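Local coordinates for pyridoxine 4-oxidase (Mesorhizobium loti, PDB 4HA6), which catalyses the FAD-dependent oxidation of pyridoxine at its 4-hydroxymethyl group, with oxygen as electron acceptor, as a member of the GMC oxidoreductase family, at residues Y92-P97 / W112-L117; G449-G454 / D458-A463; F474-S479 / E498-Q503. One frame throughout, in Å; residues are numbered along the deposited sequence.

Contact 1. Residues Y92-P97 / W112-L117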
loop_
_atom_site.group_PDB
_atom_site.type_symbol
_atom_site.label_atom_id
_atom_site.label_comp_id
_atom_site.label_asym_id
_atom_site.label_seq_id
_atom_site.Cartn_x
_atom_site.Cartn_y
_atom_site.Cartn_z
ATOM N N TYR A 92 -9.952 -2.702 1.632
ATOM C CA TYR A 92 -9.742 -3.470 0.400
ATOM C C TYR A 92 -10.312 -2.711 -0.804
ATOM O O TYR A 92 -11.541 -2.602 -0.961
ATOM C CB TYR A 92 -10.395 -4.848 0.504
ATOM C CG TYR A 92 -10.095 -5.767 -0.664
ATOM C CD1 TYR A 92 -8.895 -6.478 -0.731
ATOM C CD2 TYR A 92 -11.016 -5.927 -1.697
ATOM C CE1 TYR A 92 -8.621 -7.333 -1.802
ATOM C CE2 TYR A 92 -10.753 -6.779 -2.773
ATOM C CZ TYR A 92 -9.558 -7.468 -2.820
ATOM O OH TYR A 92 -9.314 -8.293 -3.894
ATOM N N MET A 93 -9.419 -2.177 -1.636
ATOM C CA MET A 93 -9.803 -1.444 -2.840
ATOM C C MET A 93 -8.987 -1.985 -4.009
ATOM O O MET A 93 -7.770 -1.808 -4.029
ATOM C CB MET A 93 -9.478 0.055 -2.682
ATOM C CG MET A 93 -10.410 0.849 -1.762
ATOM S SD MET A 93 -10.164 0.574 0.016
ATOM C CE MET A 93 -10.820 2.136 0.633
ATOM N N ARG A 94 -9.630 -2.628 -4.982
ATOM C CA ARG A 94 -8.896 -3.130 -6.148
ATOM C C ARG A 94 -8.192 -1.991 -6.885
ATOM O O ARG A 94 -7.037 -2.110 -7.291
ATOM C CB ARG A 94 -9.840 -3.825 -7.137
ATOM C CG ARG A 94 -10.481 -5.106 -6.653
ATOM C CD ARG A 94 -11.484 -5.579 -7.713
ATOM N NE ARG A 94 -11.994 -6.914 -7.408
ATOM C CZ ARG A 94 -12.889 -7.560 -8.149
ATOM N NH1 ARG A 94 -13.386 -6.996 -9.247
ATOM N NH2 ARG A 94 -13.293 -8.767 -7.787
ATOM N N GLY A 95 -8.893 -0.873 -7.037
ATOM C CA GLY A 95 -8.424 0.192 -7.898
ATOM C C GLY A 95 -9.451 0.345 -9.007
ATOM O O GLY A 95 -10.436 -0.398 -9.038
ATOM N N HIS A 96 -9.229 1.305 -9.905
ATOM C CA HIS A 96 -10.136 1.569 -11.020
ATOM C C HIS A 96 -9.519 1.020 -12.300
ATOM O O HIS A 96 -8.301 1.091 -12.465
ATOM C CB HIS A 96 -10.340 3.078 -11.148
ATOM C CG HIS A 96 -11.284 3.473 -12.240
ATOM N ND1 HIS A 96 -10.865 3.738 -13.526
ATOM C CD2 HIS A 96 -12.628 3.648 -12.238
ATOM C CE1 HIS A 96 -11.907 4.070 -14.268
ATOM N NE2 HIS A 96 -12.990 4.013 -13.511
ATOM N N PRO A 97 -10.343 0.467 -13.206
ATOM C CA PRO A 97 -9.842 -0.143 -14.450
ATOM C C PRO A 97 -8.818 0.712 -15.202
ATOM O O PRO A 97 -7.839 0.169 -15.736
ATOM C CB PRO A 97 -11.107 -0.275 -15.301
ATOM C CG PRO A 97 -12.190 -0.561 -14.273
ATOM C CD PRO A 97 -11.808 0.309 -13.063
ATOM N N TRP A 112 -1.917 -7.284 -17.353
ATOM C CA TRP A 112 -1.945 -6.314 -16.281
ATOM C C TRP A 112 -3.139 -5.385 -16.411
ATOM O O TRP A 112 -3.229 -4.383 -15.704
ATOM C CB TRP A 112 -0.629 -5.524 -16.276
ATOM C CG TRP A 112 0.558 -6.401 -15.904
ATOM C CD1 TRP A 112 1.639 -6.726 -16.692
ATOM C CD2 TRP A 112 0.751 -7.089 -14.664
ATOM N NE1 TRP A 112 2.500 -7.557 -15.996
ATOM C CE2 TRP A 112 1.972 -7.795 -14.751
ATOM C CE3 TRP A 112 0.017 -7.166 -13.480
ATOM C CZ2 TRP A 112 2.460 -8.563 -13.709
ATOM C CZ3 TRP A 112 0.503 -7.933 -12.450
ATOM C CH2 TRP A 112 1.712 -8.621 -12.567
ATOM N N GLY A 113 -4.050 -5.709 -17.330
ATOM C CA GLY A 113 -5.258 -4.921 -17.519
ATOM C C GLY A 113 -6.398 -5.446 -16.670
ATOM O O GLY A 113 -6.377 -6.612 -16.258
ATOM N N TRP A 114 -7.379 -4.586 -16.397
ATOM C CA TRP A 114 -8.519 -4.939 -15.555
ATOM C C TRP A 114 -9.195 -6.260 -15.975
ATOM O O TRP A 114 -9.505 -7.108 -15.128
ATOM C CB TRP A 114 -9.547 -3.806 -15.588
ATOM C CG TRP A 114 -10.758 -4.049 -14.739
ATOM C CD1 TRP A 114 -11.967 -4.550 -15.149
ATOM C CD2 TRP A 114 -10.889 -3.779 -13.338
ATOM N NE1 TRP A 114 -12.834 -4.622 -14.081
ATOM C CE2 TRP A 114 -12.200 -4.157 -12.957
ATOM C CE3 TRP A 114 -10.022 -3.264 -12.365
ATOM C CZ2 TRP A 114 -12.671 -4.021 -11.644
ATOM C CZ3 TRP A 114 -10.483 -3.139 -11.062
ATOM C CH2 TRP A 114 -11.801 -3.510 -10.713
ATOM N N ASP A 115 -9.419 -6.428 -17.278
ATOM C CA ASP A 115 -10.111 -7.613 -17.793
ATOM C C ASP A 115 -9.380 -8.899 -17.430
ATOM O O ASP A 115 -10.007 -9.877 -17.031
ATOM C CB ASP A 115 -10.263 -7.542 -19.314
ATOM C CG ASP A 115 -11.305 -6.533 -19.753
ATOM O OD1 ASP A 115 -12.203 -6.197 -18.948
ATOM O OD2 ASP A 115 -11.221 -6.079 -20.914
ATOM N N GLU A 116 -8.054 -8.899 -17.569
ATOM C CA GLU A 116 -7.268 -10.096 -17.259
ATOM C C GLU A 116 -7.055 -10.221 -15.758
ATOM O O GLU A 116 -6.930 -11.325 -15.232
ATOM C CB GLU A 116 -5.929 -10.083 -17.996
ATOM C CG GLU A 116 -6.054 -10.006 -19.526
ATOM C CD GLU A 116 -6.189 -11.362 -20.205
ATOM O OE1 GLU A 116 -6.685 -12.317 -19.565
ATOM O OE2 GLU A 116 -5.794 -11.464 -21.391
ATOM N N LEU A 117 -7.018 -9.090 -15.062
ATOM C CA LEU A 117 -6.865 -9.114 -13.602
ATOM C C LEU A 117 -8.144 -9.595 -12.923
ATOM O O LEU A 117 -8.101 -10.143 -11.825
ATOM C CB LEU A 117 -6.477 -7.730 -13.077
ATOM C CG LEU A 117 -5.003 -7.395 -13.323
ATOM C CD1 LEU A 117 -4.673 -6.005 -12.836
ATOM C CD2 LEU A 117 -4.098 -8.415 -12.657
HETATM O O HOH W 1 -7.604 -2.040 -17.677
#
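Trp114 and Pro97 carry the apolar part of this contact. The proline ring lies over one face of the indole, and the two side chains lie alongside each other, extending in the same direction. Pro97 CG sits 3.7 Å from the centroid of the five-membered ring of Trp114, 14° off the ring normal, in a CH-pi contact. The torsion of Trp114 sets it up: CG is anti to the backbone N (chi1 -179°), which sends the indole from the first turn of its helix toward residues 92-97.

The six-membered end of the indole meets Arg94. The arginine chain is extended from CG to NE and crosses the tryptophan at about a right angle, with Arg94 CD 3.7 Å from Trp114 CH2. Trp114 CZ2 lies at the edge of the guanidinium, 3.9 Å from Arg94 NH1, and the two planes are 60° apart. The charge is met elsewhere, by a salt bridge to Glu125 and a bond to Ile134 O. Gly95 O comes within 3.4 Å of Trp114 CZ3 near the same end.

No direct hydrogen bond joins the segments. One water bridges them instead. It donates to Pro97 O at 2.9 Å and accepts from Trp114 N at 2.9 Å.

In this N-terminal GMC oxidoreductase region, Gly95 CA is about 9 Å from the nearest FAD atom, close but not touching. The contact joins the starts of two successive helices, 97-107 and 114-124. His96 and Gly113 are their N-caps. Phe100 of helix 97-107 touches Trp114, while Leu118 and Phe121 of helix 114-124 pack on Arg94.

Contact 2. Residues G449-G454 / D458-A463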
loop_
_atom_site.group_PDB
_atom_site.type_symbol
_atom_site.label_atom_id
_atom_site.label_comp_id
_atom_site.label_asym_id
_atom_site.label_seq_id
_atom_site.Cartn_x
_atom_site.Cartn_y
_atom_site.Cartn_z
ATOM N N GLY A 449 6.618 1.438 -6.581
ATOM C CA GLY A 449 7.179 1.916 -7.844
ATOM C C GLY A 449 8.693 1.886 -8.027
ATOM O O GLY A 449 9.204 2.220 -9.096
ATOM N N THR A 450 9.412 1.469 -6.990
ATOM C CA THR A 450 10.866 1.629 -6.934
ATOM C C THR A 450 11.642 0.559 -7.699
ATOM O O THR A 450 12.872 0.623 -7.796
ATOM C CB THR A 450 11.343 1.630 -5.470
ATOM O OG1 THR A 450 10.723 0.533 -4.768
ATOM C CG2 THR A 450 10.948 2.940 -4.809
ATOM N N CYS A 451 10.932 -0.448 -8.202
ATOM C CA CYS A 451 11.532 -1.422 -9.101
ATOM C C CYS A 451 10.572 -1.537 -10.280
ATOM O O CYS A 451 10.036 -2.611 -10.548
ATOM C CB CYS A 451 11.707 -2.772 -8.408
ATOM S SG CYS A 451 12.945 -2.791 -7.021
ATOM N N ARG A 452 10.348 -0.421 -10.979
ATOM C CA ARG A 452 9.200 -0.358 -11.901
ATOM C C ARG A 452 9.228 -1.394 -13.021
ATOM O O ARG A 452 10.270 -1.653 -13.663
ATOM C CB ARG A 452 8.977 1.053 -12.473
ATOM C CG ARG A 452 9.972 1.448 -13.527
ATOM C CD ARG A 452 9.705 2.828 -14.141
ATOM N NE ARG A 452 10.833 3.135 -15.013
ATOM C CZ ARG A 452 10.924 2.724 -16.276
ATOM N NH1 ARG A 452 9.933 2.027 -16.816
ATOM N NH2 ARG A 452 11.994 3.024 -17.003
ATOM N N MET A 453 8.076 -2.010 -13.218
ATOM C CA MET A 453 7.849 -2.869 -14.362
ATOM C C MET A 453 7.670 -1.991 -15.590
ATOM O O MET A 453 6.950 -0.983 -15.535
ATOM C CB MET A 453 6.590 -3.702 -14.114
ATOM C CG MET A 453 6.108 -4.470 -15.323
ATOM S SD MET A 453 4.626 -5.455 -14.989
ATOM C CE MET A 453 3.441 -4.170 -14.557
ATOM N N GLY A 454 8.323 -2.348 -16.698
ATOM C CA GLY A 454 8.162 -1.579 -17.927
ATOM C C GLY A 454 8.710 -2.316 -19.137
ATOM O O GLY A 454 9.539 -3.229 -19.005
ATOM N N ASP A 458 15.352 0.519 -19.859
ATOM C CA ASP A 458 15.828 0.799 -18.503
ATOM C C ASP A 458 14.819 0.572 -17.358
ATOM O O ASP A 458 15.080 0.948 -16.217
ATOM C CB ASP A 458 16.452 2.196 -18.427
ATOM C CG ASP A 458 17.890 2.213 -18.915
ATOM O OD1 ASP A 458 18.648 1.275 -18.582
ATOM O OD2 ASP A 458 18.254 3.156 -19.638
ATOM N N ALA A 459 13.680 -0.053 -17.662
ATOM C CA ALA A 459 12.760 -0.518 -16.622
ATOM C C ALA A 459 13.499 -1.518 -15.738
ATOM O O ALA A 459 14.444 -2.175 -16.201
ATOM C CB ALA A 459 11.549 -1.188 -17.247
ATOM N N VAL A 460 13.089 -1.651 -14.478
ATOM C CA VAL A 460 13.769 -2.604 -13.590
ATOM C C VAL A 460 13.358 -4.047 -13.835
ATOM O O VAL A 460 14.228 -4.942 -13.894
ATOM C CB VAL A 460 13.659 -2.222 -12.119
ATOM C CG1 VAL A 460 14.387 -3.262 -11.225
ATOM C CG2 VAL A 460 14.257 -0.848 -11.914
ATOM N N VAL A 461 12.052 -4.279 -13.995
ATOM C CA VAL A 461 11.576 -5.600 -14.398
ATOM C C VAL A 461 10.756 -5.546 -15.678
ATOM O O VAL A 461 10.249 -4.480 -16.069
ATOM C CB VAL A 461 10.783 -6.311 -13.287
ATOM C CG1 VAL A 461 11.658 -6.481 -12.071
ATOM C CG2 VAL A 461 9.512 -5.523 -12.921
ATOM N N ASP A 462 10.673 -6.685 -16.361
ATOM C CA ASP A 462 9.852 -6.773 -17.557
ATOM C C ASP A 462 8.445 -7.141 -17.126
ATOM O O ASP A 462 8.160 -7.142 -15.928
ATOM C CB ASP A 462 10.429 -7.764 -18.590
ATOM C CG ASP A 462 10.527 -9.214 -18.076
ATOM O OD1 ASP A 462 9.904 -9.588 -17.059
ATOM O OD2 ASP A 462 11.240 -10.013 -18.723
ATOM N N ALA A 463 7.590 -7.487 -18.086
ATOM C CA ALA A 463 6.178 -7.739 -17.823
ATOM C C ALA A 463 5.976 -9.034 -17.056
ATOM O O ALA A 463 4.911 -9.260 -16.478
ATOM C CB ALA A 463 5.399 -7.769 -19.128
#
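Arg452 and Val461 open the tight part of this contact, which is mostly backbone. Arg452 O accepts two N-H groups. Val461 N donates to Arg452 O at 3.2 Å, nearly straight at 168° but from above the carbonyl plane. Val460 N donates to Arg452 O at 2.9 Å with a more bent N-H. Gly454 N returns a bond to Val461 O at 2.9 Å. Met453 CA adds a C-H...O contact to that same oxygen.

Side chains close in around this backbone. With chi1 at -60°, Val461 CG1 is anti to the carbonyl carbon, and Val461 CG2 takes the place between N and C, which turns it onto Met453 CB at 3.6 Å. Val460 CG1 lies 3.9 Å from Cys451 CB. Ala459 CB reaches Gly454 O at 3.4 Å, where glycine brings no side chain of its own.

The Arg452 and Asp458 end is looser and nearer solvent. Ala459 CA lies over one face of the Arg452 guanidinium, offset toward its rim, 3.7 Å from Arg452 CZ. The arginine charge is shared by Asp456 and Asp284. Asp458 is exposed, and its carboxylate leads away from residues 449-454.

Met453 and Val461 form a single beta bridge, with the two chains running roughly parallel. Both segments lie in the long loop between strands 441-443 and 473-475, within the C-terminal GMC oxidoreductase family region.

Contact 3. Residues F474-S479 / E498-Q503. With FAD (flavin-adenine dinucleotide), chain B.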
loop_
_atom_site.group_PDB
_atom_site.type_symbol
_atom_site.label_atom_id
_atom_site.label_comp_id
_atom_site.label_asym_id
_atom_site.label_seq_id
_atom_site.Cartn_x
_atom_site.Cartn_y
_atom_site.Cartn_z
ATOM N N PHE A 474 13.400 -12.392 -9.651
ATOM C CA PHE A 474 12.125 -11.729 -9.885
ATOM C C PHE A 474 11.821 -10.748 -8.747
ATOM O O PHE A 474 12.318 -10.910 -7.628
ATOM C CB PHE A 474 11.021 -12.783 -10.056
ATOM C CG PHE A 474 11.352 -13.831 -11.102
ATOM C CD1 PHE A 474 10.900 -13.695 -12.412
ATOM C CD2 PHE A 474 12.153 -14.927 -10.781
ATOM C CE1 PHE A 474 11.222 -14.641 -13.385
ATOM C CE2 PHE A 474 12.473 -15.878 -11.747
ATOM C CZ PHE A 474 12.005 -15.731 -13.045
ATOM N N VAL A 475 11.057 -9.702 -9.049
ATOM C CA VAL A 475 10.630 -8.745 -8.031
ATOM C C VAL A 475 9.100 -8.744 -8.017
ATOM O O VAL A 475 8.460 -8.386 -9.009
ATOM C CB VAL A 475 11.182 -7.341 -8.293
ATOM C CG1 VAL A 475 10.784 -6.419 -7.156
ATOM C CG2 VAL A 475 12.727 -7.379 -8.447
ATOM N N VAL A 476 8.511 -9.216 -6.922
ATOM C CA VAL A 476 7.071 -9.413 -6.890
ATOM C C VAL A 476 6.483 -8.808 -5.626
ATOM O O VAL A 476 6.210 -9.528 -4.659
ATOM C CB VAL A 476 6.692 -10.915 -7.001
ATOM C CG1 VAL A 476 5.190 -11.073 -7.141
ATOM C CG2 VAL A 476 7.363 -11.525 -8.205
ATOM N N ASP A 477 6.304 -7.479 -5.649
ATOM C CA ASP A 477 5.690 -6.725 -4.558
ATOM C C ASP A 477 5.296 -5.322 -5.040
ATOM O O ASP A 477 5.274 -5.063 -6.254
ATOM C CB ASP A 477 6.620 -6.657 -3.336
ATOM C CG ASP A 477 7.975 -6.045 -3.660
ATOM O OD1 ASP A 477 8.039 -5.128 -4.525
ATOM O OD2 ASP A 477 8.980 -6.491 -3.050
ATOM N N ALA A 478 5.015 -4.408 -4.111
ATOM C CA ALA A 478 4.540 -3.075 -4.484
ATOM C C ALA A 478 5.574 -2.284 -5.263
ATOM O O ALA A 478 5.229 -1.308 -5.924
ATOM C CB ALA A 478 4.100 -2.275 -3.251
ATOM N N SER A 479 6.840 -2.683 -5.171
ATOM C CA SER A 479 7.896 -1.943 -5.876
ATOM C C SER A 479 7.743 -1.982 -7.417
ATOM O O SER A 479 8.183 -1.056 -8.110
ATOM C CB SER A 479 9.265 -2.469 -5.459
ATOM O OG SER A 479 9.464 -3.774 -5.977
ATOM N N GLU A 498 -0.429 -12.949 -7.075
ATOM C CA GLU A 498 -1.193 -14.043 -7.666
ATOM C C GLU A 498 -0.872 -14.219 -9.154
ATOM O O GLU A 498 -0.722 -15.356 -9.613
ATOM C CB GLU A 498 -2.701 -13.872 -7.455
ATOM C CG GLU A 498 -3.579 -14.952 -8.121
ATOM C CD GLU A 498 -3.313 -16.378 -7.621
ATOM O OE1 GLU A 498 -3.648 -17.334 -8.355
ATOM O OE2 GLU A 498 -2.785 -16.561 -6.501
ATOM N N THR A 499 -0.739 -13.129 -9.915
ATOM C CA THR A 499 -0.433 -13.346 -11.335
ATOM C C THR A 499 0.967 -13.942 -11.511
ATOM O O THR A 499 1.193 -14.757 -12.409
ATOM C CB THR A 499 -0.744 -12.142 -12.324
ATOM O OG1 THR A 499 0.460 -11.537 -12.791
ATOM C CG2 THR A 499 -1.691 -11.107 -11.747
ATOM N N PHE A 500 1.899 -13.589 -10.632
ATOM C CA PHE A 500 3.206 -14.226 -10.713
ATOM C C PHE A 500 3.144 -15.703 -10.318
ATOM O O PHE A 500 3.874 -16.526 -10.869
ATOM C CB PHE A 500 4.243 -13.507 -9.866
ATOM C CG PHE A 500 5.579 -14.176 -9.886
ATOM C CD1 PHE A 500 5.922 -15.112 -8.919
ATOM C CD2 PHE A 500 6.485 -13.892 -10.896
ATOM C CE1 PHE A 500 7.158 -15.737 -8.943
ATOM C CE2 PHE A 500 7.719 -14.504 -10.926
ATOM C CZ PHE A 500 8.057 -15.433 -9.949
ATOM N N ALA A 501 2.291 -16.048 -9.354
ATOM C CA ALA A 501 2.169 -17.452 -8.952
ATOM C C ALA A 501 1.625 -18.259 -10.121
ATOM O O ALA A 501 2.096 -19.358 -10.411
ATOM C CB ALA A 501 1.266 -17.599 -7.749
ATOM N N ARG A 502 0.636 -17.692 -10.798
ATOM C CA ARG A 502 0.033 -18.345 -11.952
ATOM C C ARG A 502 1.056 -18.526 -13.072
ATOM O O ARG A 502 1.079 -19.560 -13.738
ATOM C CB ARG A 502 -1.184 -17.552 -12.431
ATOM C CG ARG A 502 -2.297 -17.481 -11.383
ATOM C CD ARG A 502 -3.505 -16.660 -11.841
ATOM N NE ARG A 502 -4.677 -17.046 -11.065
ATOM C CZ ARG A 502 -5.901 -17.171 -11.566
ATOM N NH1 ARG A 502 -6.134 -16.909 -12.846
ATOM N NH2 ARG A 502 -6.895 -17.541 -10.780
ATOM N N GLN A 503 1.929 -17.541 -13.249
ATOM C CA GLN A 503 2.954 -17.579 -14.290
ATOM C C GLN A 503 4.033 -18.625 -13.980
ATOM O O GLN A 503 4.533 -19.307 -14.876
ATOM C CB GLN A 503 3.550 -16.177 -14.448
ATOM C CG GLN A 503 5.013 -16.098 -14.845
ATOM C CD GLN A 503 5.560 -14.685 -14.682
ATOM O OE1 GLN A 503 4.835 -13.706 -14.843
ATOM N NE2 GLN A 503 6.831 -14.579 -14.338
HETATM P PA FAD B . 5.190 -5.762 2.871
HETATM O O1A FAD B . 3.811 -6.346 3.145
HETATM O O2A FAD B . 5.603 -4.518 3.605
HETATM O O5B FAD B . 6.262 -6.940 3.156
HETATM C C5B FAD B . 7.671 -6.747 3.243
HETATM C C4B FAD B . 8.172 -7.870 4.140
HETATM O O4B FAD B . 9.530 -8.218 3.851
HETATM C C3B FAD B . 8.129 -7.454 5.604
HETATM O O3B FAD B . 7.550 -8.554 6.326
HETATM C C2B FAD B . 9.590 -7.239 5.991
HETATM O O2B FAD B . 9.820 -7.539 7.379
HETATM C C1B FAD B . 10.321 -8.197 5.055
HETATM N N9A FAD B . 11.704 -7.783 4.672
HETATM C C8A FAD B . 12.109 -6.547 4.310
HETATM N N7A FAD B . 13.436 -6.552 4.006
HETATM C C5A FAD B . 13.903 -7.812 4.166
HETATM C C6A FAD B . 15.210 -8.503 4.006
HETATM N N6A FAD B . 16.325 -7.822 3.591
HETATM N N1A FAD B . 15.255 -9.838 4.280
HETATM C C2A FAD B . 14.162 -10.523 4.677
HETATM N N3A FAD B . 12.949 -9.947 4.834
HETATM C C4A FAD B . 12.754 -8.618 4.600
HETATM N N1 FAD B . -3.252 -1.024 1.992
HETATM C C2 FAD B . -4.553 -1.191 1.690
HETATM O O2 FAD B . -4.851 -1.605 0.548
HETATM N N3 FAD B . -5.540 -0.902 2.559
HETATM C C4 FAD B . -5.295 -0.445 3.799
HETATM O O4 FAD B . -6.229 -0.167 4.595
HETATM C C4X FAD B . -3.886 -0.236 4.204
HETATM N N5 FAD B . -3.550 0.235 5.423
HETATM C C5X FAD B . -2.250 0.399 5.774
HETATM C C6 FAD B . -1.914 0.876 7.039
HETATM C C7 FAD B . -0.580 1.037 7.402
HETATM C C7M FAD B . -0.235 1.552 8.777
HETATM C C8 FAD B . 0.498 0.694 6.434
HETATM C C8M FAD B . 1.939 0.876 6.828
HETATM C C9 FAD B . 0.175 0.213 5.166
HETATM C C9A FAD B . -1.166 0.063 4.808
HETATM N N10 FAD B . -1.505 -0.417 3.531
HETATM C C10 FAD B . -2.859 -0.574 3.201
HETATM C "C1'" FAD B . -0.452 -0.741 2.560
HETATM C "C2'" FAD B . -0.245 -2.237 2.387
HETATM O "O2'" FAD B . -0.198 -2.881 3.670
HETATM C "C3'" FAD B . 1.081 -2.419 1.645
HETATM O "O3'" FAD B . 1.050 -1.610 0.458
HETATM C "C4'" FAD B . 1.321 -3.874 1.281
HETATM O "O4'" FAD B . 1.280 -4.649 2.492
HETATM C "C5'" FAD B . 2.660 -4.056 0.559
HETATM O "O5'" FAD B . 3.023 -5.433 0.637
HETATM P P FAD B . 4.454 -5.906 0.096
HETATM O O1P FAD B . 4.478 -7.419 -0.081
HETATM O O2P FAD B . 4.875 -5.020 -1.058
HETATM O O3P FAD B . 5.419 -5.491 1.307
#
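Phe500 has CG anti to its backbone N (chi1 178°), and this carries its ring from helix 490-506 onto the end of strand 473-475. Val476 CG2, anti to the carbonyl carbon, meets that ring. The two elements belong to the Rossmann-type FAD-binding fold. Strand 473-475 is an outermost strand of its parallel five-stranded sheet, and helix 490-506 packs on one face of the sheet, across strands 473-475 and 246-249.

Val476 CG2 lies 3.7 Å from the centroid of the Phe500 ring, over the face and close to the ring normal, in a CH-pi contact. Val476 CG1 touches Phe500 CB at 3.8 Å. At the far end of the same ring, Phe474 CD1 comes to 3.6 Å from Phe500 CE2, near the plane of the Phe500 ring. The two ring planes are inclined at 56°, and their centroids are 5.3 Å apart. Leu16 of helix 11-20 and Val248 of strand 246-249 also touch Phe500, so the ring is buried among apolar neighbours.

Beyond the strand the chain turns to the cofactor. Asp477 OD1 accepts from Ser479 N at 2.8 Å, which makes an Asx turn. Asp477 OD2 is held by Ser256 and by the backbone N of Gly252. These bonds probably help fix the turn presenting Ala478 to FAD. Ala478 N donates to the pyrophosphate oxygen O2P of FAD at 3.1 Å, nearly straight at 166°.

In the fold
Contact 2 is largely buried; contacts 1 and 3 are partly buried. Contact 2 is held mainly by backbone hydrogen bonds between nearby loops. Contacts 1 and 3 rest on side chains: a proline on an indole with a bridging water in one, valine and phenylalanine on a helix phenylalanine in the other. Of the three, contact 3 alone touches FAD. Trp112, next to the helix of contact 1, probably bonds to the carbonyl of Ala463 in contact 2. Helix 490-506 of contact 3 meets contact 1 through Thr499, on Trp112 and Leu117. Strand 473-475 of contact 3 meets contact 2 through Val475 on Val461, and probable backbone bonds join Gly449 to Ala478 and Cys451 to Ser479.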